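Local coordinates for protein endo-pectate lyase (Erwinia chrysanthemi, PDB 3B4N) that cleaves polygalacturonate, and probably also highly methylated pectins, by calcium-dependent elimination in an endo mode, at residues A[35-40]-A[86-91]. Numbering follows the deposited sequence.
With EDO (1,2-ethanediol), chain G.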
loop_
_atom_site.group_PDB
_atom_site.type_symbol
_atom_site.label_atom_id
_atom_site.label_comp_id
_atom_site.label_asym_id
_atom_site.label_seq_id
_atom_site.Cartn_x
_atom_site.Cartn_y
_atom_site.Cartn_z
ATOM N N LEU A 35 10.317 2.906 -7.063
ATOM C CA LEU A 35 10.239 4.306 -6.691
ATOM C C LEU A 35 8.837 4.603 -6.199
ATOM O O LEU A 35 7.855 4.112 -6.754
ATOM C CB LEU A 35 10.519 5.210 -7.888
ATOM C CG LEU A 35 11.879 5.073 -8.559
ATOM C CD1 LEU A 35 11.970 6.074 -9.717
ATOM C CD2 LEU A 35 12.980 5.329 -7.541
ATOM N N GLY A 36 8.761 5.413 -5.154
ATOM C CA GLY A 36 7.481 5.831 -4.619
ATOM C C GLY A 36 7.607 7.310 -4.317
ATOM O O GLY A 36 8.591 7.747 -3.707
ATOM N N TRP A 37 6.637 8.108 -4.750
ATOM C CA TRP A 37 6.712 9.530 -4.464
ATOM C C TRP A 37 5.361 10.085 -4.085
ATOM O O TRP A 37 4.328 9.453 -4.301
ATOM C CB TRP A 37 7.256 10.305 -5.677
ATOM C CG TRP A 37 6.417 10.192 -6.932
ATOM C CD1 TRP A 37 5.441 11.055 -7.355
ATOM C CD2 TRP A 37 6.470 9.142 -7.902
ATOM N NE1 TRP A 37 4.884 10.602 -8.529
ATOM C CE2 TRP A 37 5.497 9.429 -8.887
ATOM C CE3 TRP A 37 7.246 7.982 -8.032
ATOM C CZ2 TRP A 37 5.278 8.595 -9.992
ATOM C CZ3 TRP A 37 7.031 7.152 -9.127
ATOM C CH2 TRP A 37 6.053 7.463 -10.093
ATOM N N SER A 38 5.387 11.259 -3.475
ATOM C CA SER A 38 4.164 11.963 -3.143
ATOM C C SER A 38 4.354 13.345 -3.749
ATOM O O SER A 38 5.475 13.844 -3.856
ATOM C CB SER A 38 3.958 12.081 -1.629
ATOM O OG SER A 38 4.958 12.878 -1.027
ATOM N N THR A 39 3.263 13.950 -4.190
ATOM C CA THR A 39 3.342 15.287 -4.750
ATOM C C THR A 39 2.078 16.025 -4.358
ATOM O O THR A 39 1.027 15.408 -4.187
ATOM C CB THR A 39 3.473 15.267 -6.300
ATOM O OG1 THR A 39 3.604 16.612 -6.775
ATOM C CG2 THR A 39 2.250 14.623 -6.956
ATOM N N ASP A 40 2.191 17.336 -4.173
ATOM C CA ASP A 40 1.017 18.134 -3.847
ATOM C C ASP A 40 0.593 18.972 -5.053
ATOM O O ASP A 40 -0.222 19.888 -4.927
ATOM C CB ASP A 40 1.265 19.030 -2.630
ATOM C CG ASP A 40 2.537 19.825 -2.737
ATOM O OD1 ASP A 40 2.995 20.070 -3.868
ATOM O OD2 ASP A 40 3.078 20.218 -1.681
ATOM N N TYR A 86 17.959 8.525 -9.135
ATOM C CA TYR A 86 16.657 8.744 -9.745
ATOM C C TYR A 86 16.025 10.045 -9.280
ATOM O O TYR A 86 16.268 10.508 -8.174
ATOM C CB TYR A 86 15.691 7.624 -9.361
ATOM C CG TYR A 86 16.040 6.255 -9.877
ATOM C CD1 TYR A 86 15.554 5.803 -11.102
ATOM C CD2 TYR A 86 16.812 5.388 -9.110
ATOM C CE1 TYR A 86 15.824 4.501 -11.547
ATOM C CE2 TYR A 86 17.090 4.102 -9.539
ATOM C CZ TYR A 86 16.594 3.663 -10.752
ATOM O OH TYR A 86 16.869 2.387 -11.174
ATOM N N TRP A 87 15.209 10.616 -10.159
ATOM C CA TRP A 87 14.435 11.826 -9.876
ATOM C C TRP A 87 13.098 11.619 -10.570
ATOM O O TRP A 87 13.017 10.946 -11.596
ATOM C CB TRP A 87 15.040 13.082 -10.512
ATOM C CG TRP A 87 16.327 13.555 -9.952
ATOM C CD1 TRP A 87 16.512 14.557 -9.042
ATOM C CD2 TRP A 87 17.627 13.083 -10.303
ATOM N NE1 TRP A 87 17.852 14.743 -8.813
ATOM C CE2 TRP A 87 18.560 13.851 -9.575
ATOM C CE3 TRP A 87 18.096 12.080 -11.165
ATOM C CZ2 TRP A 87 19.940 13.653 -9.685
ATOM C CZ3 TRP A 87 19.471 11.881 -11.277
ATOM C CH2 TRP A 87 20.375 12.667 -10.537
ATOM N N VAL A 88 12.045 12.198 -10.012
ATOM C CA VAL A 88 10.734 12.142 -10.638
ATOM C C VAL A 88 10.298 13.589 -10.850
ATOM O O VAL A 88 10.350 14.418 -9.936
ATOM C CB VAL A 88 9.696 11.392 -9.778
ATOM C CG1 VAL A 88 8.288 11.644 -10.321
ATOM C CG2 VAL A 88 9.995 9.899 -9.805
ATOM N N ASP A 89 9.915 13.886 -12.083
ATOM C CA ASP A 89 9.465 15.207 -12.484
ATOM C C ASP A 89 7.949 15.157 -12.666
ATOM O O ASP A 89 7.447 14.493 -13.568
ATOM C CB ASP A 89 10.137 15.581 -13.809
ATOM C CG ASP A 89 9.832 16.997 -14.265
ATOM O OD1 ASP A 89 10.344 17.373 -15.347
ATOM O OD2 ASP A 89 9.100 17.729 -13.566
ATOM N N VAL A 90 7.227 15.842 -11.788
ATOM C CA VAL A 90 5.772 15.905 -11.880
ATOM C C VAL A 90 5.488 17.140 -12.741
ATOM O O VAL A 90 5.845 18.264 -12.382
ATOM C CB VAL A 90 5.146 16.023 -10.475
ATOM C CG1 VAL A 90 3.647 16.238 -10.582
ATOM C CG2 VAL A 90 5.440 14.758 -9.685
ATOM N N VAL A 91 4.874 16.912 -13.899
ATOM C CA VAL A 91 4.588 17.983 -14.849
ATOM C C VAL A 91 3.130 18.391 -14.793
ATOM O O VAL A 91 2.239 17.566 -14.966
ATOM C CB VAL A 91 4.935 17.535 -16.285
ATOM C CG1 VAL A 91 4.712 18.683 -17.258
ATOM C CG2 VAL A 91 6.378 17.044 -16.346
HETATM C C1 EDO G . 5.058 16.424 -1.637
HETATM O O1 EDO G . 3.936 15.415 -1.365
HETATM C C2 EDO G . 5.809 16.890 -0.383
HETATM O O2 EDO G . 6.477 15.634 0.255
#
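Leu-35, Trp-37 and Thr-39 pack against Tyr-86, Val-88 and Val-90 in a buried contact between two antiparallel sheets of the N-terminal domain, one three-stranded and one four-stranded. No hydrogen bond joins the two segments. Their axes run in broadly the same direction, 38° apart, and approach to 8.9 Å, a spacing filled by side chains.

At the middle, Val-88 sets both its methyls against one face of the indole of Trp-37. Its CG1 sits 3.8 Å from the centroid of the five-membered ring and only 9° off the normal, a CH-pi contact, while Val-88 CG2 sits over the CE3 rim of the six-membered ring, 3.8 Å from Trp-37 CE3. With chi1 at 61°, Trp-37 holds its CG between its own N and carbonyl carbon, and the second torsion turns the ring broadside to the valine.

Toward the start of both segments, Leu-35 crosses Tyr-86 at about a right angle: Leu-35 CD1 is 3.9 Å from Tyr-86 CD1, and Leu-35 CD2 rests over one face of the phenol near Tyr-86 CG. The hydroxyl of Tyr-86 is bonded to Asp-75 and Asn-33, which fixes the far end of the ring. At the other end Thr-39 and Val-90 meet tip to tip, with Thr-39 OG1 3.8 Å from Val-90 CG1; that hydroxyl finds its polar partners in Gln-21 and Glu-41.

On the reverse side of strand 35-39, Ser-38 OG is hydrogen-bonded to Asn-163 of the beta-helix domain and, at 2.8 Å, to O1 of an ethanediol probably left from crystallisation. Leu-24 from strand 22-29 and Val-49 from strand 44-52 extend the apolar layer. Two antiparallel sheets, three strands facing four across such a core, form a beta sandwich of fibronectin type III-like topology, here preceding the right-handed parallel beta helix.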